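Local coordinates for protein alcohol dehydrogenase, zinc-containing (Thermotoga maritima, PDB 1VJ0) that probably acts as a zinc-dependent medium-chain dehydrogenase, oxidising or reducing an alcohol or related substrate with a nicotinamide cofactor, at residues 47-52 with 151-156; 75-80 with 133-138; 105-110 with 158-163. One frame throughout, in Å; residues are numbered along the deposited sequence.

Contact 1: 47-52 with 151-156; sequences VEILSA and SHIVLD
V47 and E48 run antiparallel to I153 and H152, the axes of strands 47-49 and 152-155 approaching to 4.7 Å with their directions 142° apart. The two form an antiparallel ladder in the curled beta sheet of the GroES-like domain of medium-chain dehydrogenases. V47 and I153 are the hydrogen-bonded pair: V47 N donates to I153 O, and I153 N returns a bond of 2.8 Å to V47 O. E48 and H152 form the next, non-hydrogen-bonded pair. Beyond it I49 N donates to S151 O at 2.8 Å. The strand then turns a corner at L50, where L50 and S51 both face A80 in a classic beta bulge.

The two faces of the ladder differ in character. On the one carrying V47 and I153 the contacts are aliphatic. I153 CG2 touches both V47 CB, at 3.7 Å, and I49 CD1, at 3.8 Å; with CG1 anti to the backbone N (chi1 -171°), CG2 is the branch turned to these two side chains. V47 CG2 meets the isobutyl end of L155, and the indole of W106, on strand 103-106 of the same curled sheet, packs against I49, I153 and L155.

On the other face the H152 ring lies obliquely across E48, its CD2 atom 3.6 Å from E48 CA. The extended E48 chain carries its carboxylate away from the ring to a salt bridge with R82. The ring's other CG neighbour, ND1, is held locally: H152 ND1 and S151 OG lie 2.8 Å apart in a hydrogen bond, and S151 OG also pairs with the backbone N of H19.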
ATOM      1  N   VAL A  47      20.679  32.301   9.792  1.00 23.64           N
ATOM      2  CA  VAL A  47      21.309  31.139  10.404  1.00 25.11           C
ATOM      3  C   VAL A  47      22.822  31.244  10.291  1.00 25.84           C
ATOM      4  O   VAL A  47      23.350  31.528   9.212  1.00 27.21           O
ATOM      5  CB  VAL A  47      20.791  29.818   9.757  1.00 25.04           C
ATOM      6  CG1 VAL A  47      21.464  28.566  10.365  1.00 27.18           C
ATOM      7  CG2 VAL A  47      19.272  29.741   9.904  1.00 28.26           C
ATOM      8  N   GLU A  48      23.491  31.044  11.412  1.00 25.56           N
ATOM      9  CA  GLU A  48      24.934  30.857  11.462  1.00 27.09           C
ATOM     10  C   GLU A  48      25.257  29.417  11.087  1.00 26.26           C
ATOM     11  O   GLU A  48      24.792  28.467  11.747  1.00 27.51           O
ATOM     12  CB  GLU A  48      25.435  31.155  12.888  1.00 26.76           C
ATOM     13  CG  GLU A  48      26.944  30.953  13.038  1.00 28.11           C
ATOM     14  CD  GLU A  48      27.418  30.832  14.471  1.00 31.18           C
ATOM     15  OE1 GLU A  48      26.591  30.925  15.424  1.00 34.70           O
ATOM     16  OE2 GLU A  48      28.642  30.595  14.609  1.00 32.44           O
ATOM     17  N   ILE A  49      25.999  29.222  10.010  1.00 25.71           N
ATOM     18  CA  ILE A  49      26.404  27.861   9.599  1.00 26.48           C
ATOM     19  C   ILE A  49      27.430  27.303  10.580  1.00 27.75           C
ATOM     20  O   ILE A  49      28.417  27.967  10.860  1.00 27.80           O
ATOM     21  CB  ILE A  49      26.956  27.839   8.151  1.00 25.63           C
ATOM     22  CG1 ILE A  49      25.872  28.203   7.112  1.00 26.62           C
ATOM     23  CG2 ILE A  49      27.615  26.513   7.802  1.00 26.45           C
ATOM     24  CD1 ILE A  49      24.794  27.127   6.932  1.00 25.92           C
ATOM     25  N   LEU A  50      27.178  26.090  11.096  1.00 27.65           N
ATOM     26  CA  LEU A  50      28.147  25.371  11.907  1.00 28.19           C
ATOM     27  C   LEU A  50      28.779  24.185  11.186  1.00 28.36           C
ATOM     28  O   LEU A  50      29.935  23.860  11.451  1.00 29.64           O
ATOM     29  CB  LEU A  50      27.557  24.953  13.268  1.00 27.55           C
ATOM     30  CG  LEU A  50      26.983  26.060  14.130  1.00 28.88           C
ATOM     31  CD1 LEU A  50      26.033  25.533  15.219  1.00 28.49           C
ATOM     32  CD2 LEU A  50      28.132  26.892  14.691  1.00 29.99           C
ATOM     33  N   SER A  51      28.042  23.540  10.310  1.00 28.93           N
ATOM     34  CA  SER A  51      28.552  22.447   9.477  1.00 29.53           C
ATOM     35  C   SER A  51      28.009  22.585   8.069  1.00 29.36           C
ATOM     36  O   SER A  51      26.797  22.786   7.904  1.00 30.99           O
ATOM     37  CB  SER A  51      28.051  21.093  10.002  1.00 29.93           C
ATOM     38  OG  SER A  51      28.271  20.911  11.372  1.00 33.73           O
ATOM     39  N   ALA A  52      28.887  22.456   7.060  1.00 28.48           N
ATOM     40  CA  ALA A  52      28.507  22.400   5.665  1.00 28.11           C
ATOM     41  C   ALA A  52      29.114  21.202   4.981  1.00 28.32           C
ATOM     42  O   ALA A  52      30.352  21.099   4.857  1.00 28.74           O
ATOM     43  CB  ALA A  52      28.923  23.666   4.924  1.00 27.81           C
ATOM     44  N   SER A 151      29.433  31.659   6.151  1.00 24.75           N
ATOM     45  CA  SER A 151      29.363  31.840   7.597  1.00 24.26           C
ATOM     46  C   SER A 151      27.906  31.781   8.027  1.00 24.66           C
ATOM     47  O   SER A 151      27.614  31.308   9.139  1.00 23.04           O
ATOM     48  CB  SER A 151      29.992  33.193   7.989  1.00 23.93           C
ATOM     49  OG  SER A 151      29.325  34.290   7.349  1.00 24.08           O
ATOM     50  N   HIS A 152      27.027  32.234   7.130  1.00 24.61           N
ATOM     51  CA  HIS A 152      25.590  32.366   7.398  1.00 24.10           C
ATOM     52  C   HIS A 152      24.795  32.006   6.181  1.00 25.23           C
ATOM     53  O   HIS A 152      25.279  32.136   5.039  1.00 24.83           O
ATOM     54  CB  HIS A 152      25.248  33.813   7.814  1.00 25.04           C
ATOM     55  CG  HIS A 152      25.903  34.235   9.096  1.00 24.64           C
ATOM     56  ND1 HIS A 152      27.193  34.721   9.140  1.00 24.34           N
ATOM     57  CD2 HIS A 152      25.446  34.245  10.374  1.00 25.58           C
ATOM     58  CE1 HIS A 152      27.522  34.972  10.402  1.00 29.04           C
ATOM     59  NE2 HIS A 152      26.486  34.673  11.172  1.00 27.63           N
ATOM     60  N   ILE A 153      23.530  31.631   6.407  1.00 25.05           N
ATOM     61  CA  ILE A 153      22.570  31.458   5.328  1.00 26.01           C
ATOM     62  C   ILE A 153      21.249  32.108   5.755  1.00 26.72           C
ATOM     63  O   ILE A 153      20.918  32.151   6.951  1.00 25.65           O
ATOM     64  CB  ILE A 153      22.379  29.938   4.992  1.00 26.98           C
ATOM     65  CG1 ILE A 153      21.553  29.741   3.714  1.00 27.14           C
ATOM     66  CG2 ILE A 153      21.726  29.212   6.182  1.00 26.11           C
ATOM     67  CD1 ILE A 153      21.598  28.313   3.209  1.00 28.42           C
ATOM     68  N   VAL A 154      20.528  32.673   4.789  1.00 25.74           N
ATOM     69  CA  VAL A 154      19.193  33.179   5.027  1.00 26.11           C
ATOM     70  C   VAL A 154      18.192  32.155   4.506  1.00 26.30           C
ATOM     71  O   VAL A 154      18.187  31.842   3.312  1.00 26.79           O
ATOM     72  CB  VAL A 154      18.959  34.510   4.297  1.00 26.55           C
ATOM     73  CG1 VAL A 154      17.524  35.000   4.509  1.00 25.36           C
ATOM     74  CG2 VAL A 154      19.990  35.561   4.774  1.00 25.89           C
ATOM     75  N   LEU A 155      17.366  31.613   5.394  1.00 26.71           N
ATOM     76  CA  LEU A 155      16.372  30.597   5.031  1.00 25.69           C
ATOM     77  C   LEU A 155      15.019  31.301   4.857  1.00 26.83           C
ATOM     78  O   LEU A 155      14.610  32.120   5.692  1.00 25.41           O
ATOM     79  CB  LEU A 155      16.268  29.516   6.131  1.00 26.93           C
ATOM     80  CG  LEU A 155      17.493  28.717   6.533  1.00 25.88           C
ATOM     81  CD1 LEU A 155      17.040  27.674   7.512  1.00 29.37           C
ATOM     82  CD2 LEU A 155      18.145  28.050   5.359  1.00 26.78           C
ATOM     83  N   ASP A 156      14.342  31.025   3.755  1.00 27.33           N
ATOM     84  CA  ASP A 156      12.994  31.541   3.509  1.00 28.55           C
ATOM     85  C   ASP A 156      11.994  30.972   4.528  1.00 28.09           C
ATOM     86  O   ASP A 156      12.198  29.893   5.032  1.00 27.98           O
ATOM     87  CB  ASP A 156      12.495  31.082   2.146  1.00 30.09           C
ATOM     88  CG  ASP A 156      13.097  31.837   0.967  1.00 36.75           C
ATOM     89  OD1 ASP A 156      13.161  33.084   0.960  1.00 41.08           O
ATOM     90  OD2 ASP A 156      13.501  31.224  -0.041  1.00 44.04           O
TER

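Contact 2: 75-80 with 133-138; sequences LGHEGA and YGINRG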
ATOM      1  N   LEU A  75      27.715  27.809  -3.261  1.00 26.02           N
ATOM      2  CA  LEU A  75      27.382  26.406  -3.259  1.00 25.42           C
ATOM      3  C   LEU A  75      27.154  25.957  -1.834  1.00 26.07           C
ATOM      4  O   LEU A  75      27.350  26.748  -0.878  1.00 24.57           O
ATOM      5  CB  LEU A  75      28.483  25.576  -3.915  1.00 25.99           C
ATOM      6  CG  LEU A  75      28.744  25.821  -5.393  1.00 26.70           C
ATOM      7  CD1 LEU A  75      30.054  25.174  -5.779  1.00 29.38           C
ATOM      8  CD2 LEU A  75      27.621  25.304  -6.232  1.00 26.17           C
ATOM      9  N   GLY A  76      26.757  24.683  -1.710  1.00 26.10           N
ATOM     10  CA  GLY A  76      26.595  24.031  -0.415  1.00 26.51           C
ATOM     11  C   GLY A  76      25.120  23.873  -0.125  1.00 26.45           C
ATOM     12  O   GLY A  76      24.462  24.846   0.201  1.00 26.55           O
ATOM     13  N   HIS A  77      24.607  22.658  -0.251  1.00 26.87           N
ATOM     14  CA  HIS A  77      23.187  22.378   0.001  1.00 28.08           C
ATOM     15  C   HIS A  77      22.967  21.442   1.205  1.00 29.64           C
ATOM     16  O   HIS A  77      21.849  20.950   1.442  1.00 29.40           O
ATOM     17  CB  HIS A  77      22.558  21.815  -1.274  1.00 28.99           C
ATOM     18  CG  HIS A  77      23.246  20.601  -1.807  1.00 28.25           C
ATOM     19  ND1 HIS A  77      24.264  20.668  -2.738  1.00 27.63           N
ATOM     20  CD2 HIS A  77      23.048  19.281  -1.552  1.00 29.55           C
ATOM     21  CE1 HIS A  77      24.685  19.441  -3.012  1.00 29.47           C
ATOM     22  NE2 HIS A  77      23.965  18.583  -2.303  1.00 30.82           N
ATOM     23  N   GLU A  78      24.047  21.175   1.940  1.00 29.78           N
ATOM     24  CA  GLU A  78      24.026  20.322   3.120  1.00 31.38           C
ATOM     25  C   GLU A  78      24.525  21.194   4.308  1.00 31.15           C
ATOM     26  O   GLU A  78      25.728  21.512   4.405  1.00 29.23           O
ATOM     27  CB  GLU A  78      25.020  19.153   2.910  1.00 32.75           C
ATOM     28  CG  GLU A  78      24.658  18.138   1.803  1.00 35.73           C
ATOM     29  CD  GLU A  78      25.792  17.158   1.425  1.00 34.04           C
ATOM     30  OE1 GLU A  78      26.601  16.662   2.255  1.00 39.20           O
ATOM     31  OE2 GLU A  78      25.890  16.876   0.256  1.00 41.63           O
ATOM     32  N   GLY A  79      23.617  21.522   5.228  1.00 30.71           N
ATOM     33  CA  GLY A  79      23.902  22.415   6.312  1.00 31.58           C
ATOM     34  C   GLY A  79      23.218  22.164   7.649  1.00 31.46           C
ATOM     35  O   GLY A  79      22.126  21.586   7.729  1.00 32.38           O
ATOM     36  N   ALA A  80      23.909  22.559   8.703  1.00 30.34           N
ATOM     37  CA  ALA A  80      23.329  22.627  10.053  1.00 29.93           C
ATOM     38  C   ALA A  80      23.848  23.876  10.672  1.00 29.55           C
ATOM     39  O   ALA A  80      24.975  24.298  10.394  1.00 29.05           O
ATOM     40  CB  ALA A  80      23.717  21.428  10.872  1.00 29.79           C
ATOM     41  N   TYR A 133      18.799  25.454  -1.989  1.00 28.68           N
ATOM     42  CA  TYR A 133      19.989  26.140  -1.474  1.00 28.62           C
ATOM     43  C   TYR A 133      21.232  25.537  -2.076  1.00 28.40           C
ATOM     44  O   TYR A 133      21.343  24.318  -2.204  1.00 27.93           O
ATOM     45  CB  TYR A 133      20.074  26.095   0.075  1.00 29.61           C
ATOM     46  CG  TYR A 133      18.882  26.776   0.736  1.00 27.98           C
ATOM     47  CD1 TYR A 133      18.711  28.149   0.665  1.00 30.26           C
ATOM     48  CD2 TYR A 133      17.900  26.025   1.375  1.00 28.30           C
ATOM     49  CE1 TYR A 133      17.576  28.789   1.200  1.00 31.09           C
ATOM     50  CE2 TYR A 133      16.806  26.659   1.964  1.00 29.69           C
ATOM     51  CZ  TYR A 133      16.637  28.028   1.871  1.00 28.90           C
ATOM     52  OH  TYR A 133      15.541  28.626   2.433  1.00 26.51           O
ATOM     53  N   GLY A 134      22.103  26.415  -2.548  1.00 28.27           N
ATOM     54  CA  GLY A 134      23.415  26.030  -3.057  1.00 28.50           C
ATOM     55  C   GLY A 134      23.432  25.346  -4.417  1.00 29.11           C
ATOM     56  O   GLY A 134      24.516  24.932  -4.860  1.00 30.26           O
ATOM     57  N   ILE A 135      22.268  25.234  -5.085  1.00 28.73           N
ATOM     58  CA  ILE A 135      22.141  24.579  -6.406  1.00 28.70           C
ATOM     59  C   ILE A 135      21.538  25.517  -7.476  1.00 28.30           C
ATOM     60  O   ILE A 135      22.193  25.828  -8.486  1.00 28.13           O
ATOM     61  CB  ILE A 135      21.370  23.227  -6.288  1.00 28.08           C
ATOM     62  CG1 ILE A 135      22.088  22.318  -5.276  1.00 29.41           C
ATOM     63  CG2 ILE A 135      21.258  22.519  -7.658  1.00 30.46           C
ATOM     64  CD1 ILE A 135      21.712  20.871  -5.354  1.00 30.40           C
ATOM     65  N   ASN A 136      20.314  25.992  -7.268  1.00 27.22           N
ATOM     66  CA  ASN A 136      19.669  26.834  -8.299  1.00 27.70           C
ATOM     67  C   ASN A 136      19.265  28.201  -7.762  1.00 27.61           C
ATOM     68  O   ASN A 136      18.448  28.889  -8.338  1.00 28.97           O
ATOM     69  CB  ASN A 136      18.483  26.100  -8.976  1.00 27.63           C
ATOM     70  CG  ASN A 136      17.328  25.753  -8.030  1.00 29.09           C
ATOM     71  OD1 ASN A 136      17.268  26.167  -6.863  1.00 27.64           O
ATOM     72  ND2 ASN A 136      16.366  24.977  -8.569  1.00 29.01           N
ATOM     73  N   ARG A 137      19.875  28.582  -6.648  1.00 27.43           N
ATOM     74  CA  ARG A 137      19.665  29.850  -5.987  1.00 27.45           C
ATOM     75  C   ARG A 137      20.982  30.608  -5.953  1.00 28.12           C
ATOM     76  O   ARG A 137      21.842  30.310  -5.134  1.00 27.08           O
ATOM     77  CB  ARG A 137      19.194  29.583  -4.567  1.00 27.37           C
ATOM     78  CG  ARG A 137      17.893  28.851  -4.514  1.00 27.83           C
ATOM     79  CD  ARG A 137      17.268  28.852  -3.154  1.00 30.41           C
ATOM     80  NE  ARG A 137      16.715  30.170  -2.946  1.00 31.92           N
ATOM     81  CZ  ARG A 137      15.851  30.472  -2.023  1.00 32.10           C
ATOM     82  NH1 ARG A 137      15.366  29.522  -1.255  1.00 29.48           N
ATOM     83  NH2 ARG A 137      15.409  31.722  -1.928  1.00 34.67           N
ATOM     84  N   GLY A 138      21.114  31.571  -6.872  1.00 27.61           N
ATOM     85  CA  GLY A 138      22.314  32.403  -7.031  1.00 28.21           C
ATOM     86  C   GLY A 138      22.510  33.386  -5.888  1.00 28.77           C
ATOM     87  O   GLY A 138      21.631  33.569  -5.021  1.00 29.00           O
TER
HETATM   88  O   HOH W   1      25.646  22.743  -3.662  1.00 22.98           O
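The imidazole of H77 has the side chain of I135 over one face and a water at its edge. I135 CD1 sits 3.6 Å above the H77 ring plane, displaced toward the rim, and makes a CH-pi contact 3.9 Å from the centroid; the nearest ring atom is H77 ND1. The water lies in the plane of the ring at that same nitrogen, accepting a hydrogen bond from H77 ND1 at 2.7 Å. It also accepts from G76 N and donates to G134 O, so three bonds join the two segments through one water, there being no direct hydrogen bond between them.

Using ND1 as the donor leaves NE2 for the zinc ion, which H77 binds together with C55, E78 and C178. The water and its carbonyl partner probably act as a second shell that helps fix the ring's rotation. The ring is brought there by a chi1 of 56°, with CG lying between the backbone N and the carbonyl carbon, and H77 CB comes to 2.9 Å from Y133 O.

Backbone packing supports the same junction. L75 and G134 approach to 4.0 Å between their CA atoms, and L75 CD2 rests 3.4 Å from G134 O. G134 has positive phi, and its CA lies 3.6 Å from G76 O, the two backbones being in close contact.

Around this junction, helix 56-62 contributes M61, which touches both L75 and I135, and S57 and D58, which touch H77. The Y133 side chain leads away from segment 75-80 to pack on I153 and L155 of strand 152-155 and on I110 of strand 109-110, while beyond H77 the chain runs on into strand 78-86 of the main sheet.

Contact 3: 105-110 with 158-163; sequences VWNRGI and ETDVLK
V105 pairs with L162 and W106 with V161 in a short antiparallel ladder, the tightly bonded end of this contact. V105 N donates to L162 O at 2.9 Å, L162 N answers to V105 O with an almost straight N-H...O angle of 175°, and N107 N continues the series to D160 O. Beside this last carbonyl, T159 CG2 comes obliquely to W106 CB at 3.7 Å. A chi1 of 59° swings the indole off the ladder, where it also meets V47.

Beyond N107 the backbones separate and a water bridges them. It donates to N107 O and G109 O, at 2.8 and 2.7 Å, and accepts from D160 N. N107 OD1 takes the backbone N of G109, 3.0 Å away, in an Asx turn, while N107 ND2 and D160 OD2 both bond T329 OG1. D160 OD1 has a salt bridge to K119 of a neighbouring subunit.

The outer end is looser: I110 CG2 touches E158 CB at 3.8 Å, with exposed E158 marking the solvent side, and I110 CD1 lies against T159 OG1, which bonds the hydroxyl of Y133. The pair of segments belongs to the GroES-like domain of the zinc-containing medium-chain dehydrogenases, and strand 109-110 leads into the four-cysteine zinc site (C112, C115, C118, C127).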
ATOM      1  N   VAL A 105      18.491  21.886  11.723  1.00 27.14           N
ATOM      2  CA  VAL A 105      18.767  21.433  10.394  1.00 27.09           C
ATOM      3  C   VAL A 105      17.494  21.679   9.564  1.00 27.90           C
ATOM      4  O   VAL A 105      16.431  22.003  10.106  1.00 28.24           O
ATOM      5  CB  VAL A 105      19.198  19.956  10.328  1.00 28.09           C
ATOM      6  CG1 VAL A 105      20.507  19.782  11.002  1.00 31.14           C
ATOM      7  CG2 VAL A 105      18.144  19.024  10.973  1.00 28.29           C
ATOM      8  N   TRP A 106      17.632  21.589   8.243  1.00 26.63           N
ATOM      9  CA  TRP A 106      16.552  21.947   7.370  1.00 27.35           C
ATOM     10  C   TRP A 106      16.608  21.194   6.068  1.00 27.41           C
ATOM     11  O   TRP A 106      17.667  20.709   5.615  1.00 25.98           O
ATOM     12  CB  TRP A 106      16.543  23.473   7.084  1.00 26.96           C
ATOM     13  CG  TRP A 106      17.806  23.989   6.459  1.00 27.82           C
ATOM     14  CD1 TRP A 106      18.052  24.134   5.118  1.00 28.78           C
ATOM     15  CD2 TRP A 106      19.005  24.438   7.126  1.00 27.68           C
ATOM     16  NE1 TRP A 106      19.313  24.627   4.920  1.00 28.51           N
ATOM     17  CE2 TRP A 106      19.926  24.814   6.128  1.00 28.29           C
ATOM     18  CE3 TRP A 106      19.388  24.548   8.455  1.00 26.04           C
ATOM     19  CZ2 TRP A 106      21.200  25.294   6.421  1.00 28.15           C
ATOM     20  CZ3 TRP A 106      20.666  25.014   8.751  1.00 29.34           C
ATOM     21  CH2 TRP A 106      21.556  25.384   7.731  1.00 27.93           C
ATOM     22  N   ASN A 107      15.450  21.101   5.449  1.00 27.57           N
ATOM     23  CA  ASN A 107      15.358  20.517   4.095  1.00 29.26           C
ATOM     24  C   ASN A 107      15.913  21.554   3.085  1.00 29.55           C
ATOM     25  O   ASN A 107      15.452  22.704   3.013  1.00 29.87           O
ATOM     26  CB  ASN A 107      13.873  20.133   3.792  1.00 29.27           C
ATOM     27  CG  ASN A 107      13.672  19.412   2.458  1.00 30.08           C
ATOM     28  OD1 ASN A 107      14.576  19.340   1.605  1.00 34.12           O
ATOM     29  ND2 ASN A 107      12.457  18.859   2.276  1.00 32.04           N
ATOM     30  N   ARG A 108      16.874  21.130   2.273  1.00 29.44           N
ATOM     31  CA  ARG A 108      17.483  22.014   1.267  1.00 30.04           C
ATOM     32  C   ARG A 108      16.520  22.516   0.208  1.00 29.60           C
ATOM     33  O   ARG A 108      16.734  23.569  -0.387  1.00 30.40           O
ATOM     34  CB  ARG A 108      18.645  21.261   0.591  1.00 30.70           C
ATOM     35  CG  ARG A 108      18.258  20.091  -0.290  1.00 30.99           C
ATOM     36  CD  ARG A 108      19.474  19.548  -1.011  1.00 33.86           C
ATOM     37  NE  ARG A 108      19.145  18.476  -1.919  1.00 34.97           N
ATOM     38  CZ  ARG A 108      18.897  17.231  -1.530  1.00 36.71           C
ATOM     39  NH1 ARG A 108      18.964  16.911  -0.282  1.00 41.00           N
ATOM     40  NH2 ARG A 108      18.573  16.298  -2.410  1.00 37.75           N
ATOM     41  N   GLY A 109      15.443  21.764  -0.027  1.00 29.87           N
ATOM     42  CA  GLY A 109      14.538  22.043  -1.133  1.00 28.62           C
ATOM     43  C   GLY A 109      13.220  22.611  -0.675  1.00 29.13           C
ATOM     44  O   GLY A 109      12.653  22.171   0.337  1.00 28.74           O
ATOM     45  N   ILE A 110      12.747  23.625  -1.388  1.00 27.67           N
ATOM     46  CA  ILE A 110      11.443  24.234  -1.109  1.00 29.12           C
ATOM     47  C   ILE A 110      10.622  24.016  -2.375  1.00 28.72           C
ATOM     48  O   ILE A 110      11.123  24.233  -3.479  1.00 28.65           O
ATOM     49  CB  ILE A 110      11.583  25.731  -0.853  1.00 29.05           C
ATOM     50  CG1 ILE A 110      12.342  25.988   0.475  1.00 30.23           C
ATOM     51  CG2 ILE A 110      10.192  26.438  -0.875  1.00 31.73           C
ATOM     52  CD1 ILE A 110      12.526  27.475   0.733  1.00 29.99           C
ATOM     53  N   GLU A 158       9.319  29.498   4.042  1.00 29.83           N
ATOM     54  CA  GLU A 158       8.769  28.242   3.546  1.00 30.22           C
ATOM     55  C   GLU A 158       9.673  27.041   3.828  1.00 30.74           C
ATOM     56  O   GLU A 158       9.267  25.904   3.606  1.00 30.66           O
ATOM     57  CB  GLU A 158       8.544  28.336   2.038  1.00 30.44           C
ATOM     58  CG  GLU A 158       7.483  29.335   1.664  1.00 32.96           C
ATOM     59  CD  GLU A 158       8.005  30.735   1.485  1.00 36.21           C
ATOM     60  OE1 GLU A 158       9.212  30.961   1.622  1.00 36.58           O
ATOM     61  OE2 GLU A 158       7.177  31.615   1.207  1.00 42.60           O
ATOM     62  N   THR A 159      10.913  27.281   4.241  1.00 28.64           N
ATOM     63  CA  THR A 159      11.800  26.197   4.577  1.00 28.58           C
ATOM     64  C   THR A 159      11.254  25.283   5.717  1.00 29.08           C
ATOM     65  O   THR A 159      10.839  25.746   6.814  1.00 28.82           O
ATOM     66  CB  THR A 159      13.152  26.753   5.080  1.00 28.58           C
ATOM     67  OG1 THR A 159      13.690  27.705   4.155  1.00 28.11           O
ATOM     68  CG2 THR A 159      14.181  25.633   5.210  1.00 28.42           C
ATOM     69  N   ASP A 160      11.357  23.983   5.473  1.00 29.39           N
ATOM     70  CA  ASP A 160      11.100  23.000   6.528  1.00 29.51           C
ATOM     71  C   ASP A 160      12.321  22.831   7.416  1.00 28.60           C
ATOM     72  O   ASP A 160      13.412  22.454   6.986  1.00 27.33           O
ATOM     73  CB  ASP A 160      10.639  21.680   5.926  1.00 30.74           C
ATOM     74  CG  ASP A 160       9.366  21.855   5.077  1.00 32.82           C
ATOM     75  OD1 ASP A 160       8.427  22.565   5.488  1.00 34.25           O
ATOM     76  OD2 ASP A 160       9.260  21.372   3.957  1.00 33.63           O
ATOM     77  N   VAL A 161      12.095  23.110   8.702  1.00 28.89           N
ATOM     78  CA  VAL A 161      13.144  23.132   9.689  1.00 29.35           C
ATOM     79  C   VAL A 161      12.817  22.133  10.789  1.00 29.31           C
ATOM     80  O   VAL A 161      11.639  21.893  11.149  1.00 27.44           O
ATOM     81  CB  VAL A 161      13.261  24.562  10.281  1.00 29.97           C
ATOM     82  CG1 VAL A 161      14.357  24.622  11.318  1.00 29.76           C
ATOM     83  CG2 VAL A 161      13.510  25.594   9.150  1.00 29.99           C
ATOM     84  N   LEU A 162      13.882  21.593  11.376  1.00 29.84           N
ATOM     85  CA  LEU A 162      13.790  20.774  12.569  1.00 29.85           C
ATOM     86  C   LEU A 162      14.870  21.251  13.573  1.00 29.90           C
ATOM     87  O   LEU A 162      16.026  21.307  13.219  1.00 27.13           O
ATOM     88  CB  LEU A 162      14.083  19.343  12.166  1.00 31.10           C
ATOM     89  CG  LEU A 162      13.536  18.152  12.922  1.00 34.11           C
ATOM     90  CD1 LEU A 162      12.019  18.263  13.105  1.00 37.53           C
ATOM     91  CD2 LEU A 162      13.885  16.832  12.188  1.00 33.05           C
ATOM     92  N   LYS A 163      14.434  21.611  14.782  1.00 28.37           N
ATOM     93  CA  LYS A 163      15.274  21.889  15.924  1.00 29.84           C
ATOM     94  C   LYS A 163      15.944  20.607  16.371  1.00 29.31           C
ATOM     95  O   LYS A 163      15.292  19.556  16.446  1.00 28.15           O
ATOM     96  CB  LYS A 163      14.451  22.335  17.129  1.00 29.78           C
ATOM     97  CG  LYS A 163      14.317  23.773  17.318  1.00 33.63           C
ATOM     98  CD  LYS A 163      13.365  24.092  18.483  1.00 32.45           C
ATOM     99  CE  LYS A 163      14.092  24.039  19.808  1.00 33.60           C
ATOM    100  NZ  LYS A 163      13.093  24.357  20.911  1.00 34.43           N
TER
HETATM  101  O   HOH W   2      12.689  23.156   2.903  1.00 22.05           O

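Overall arrangement
All three contacts lie in the GroES-like domain, their centres 10 to 12 Å apart. Along the chain the order is 47-52, 75-80, 105-110, 133-138, 151-156 and 158-163: contact 2 falls wholly between the segments of contact 1, whereas contact 3 interleaves with both others. Strands 45-54, 78-86 and 103-106 are successive neighbours in one sheet, with 152-155 and 161-164 joining it at 45-54 and 103-106. Y133 ties loop 133-138 of contact 2 to contact 3, and R137 ties it to D156 of contact 1. The segment entering strand 78-86 carries H77 and E78 of one zinc site, and contact 3 leads toward the second zinc.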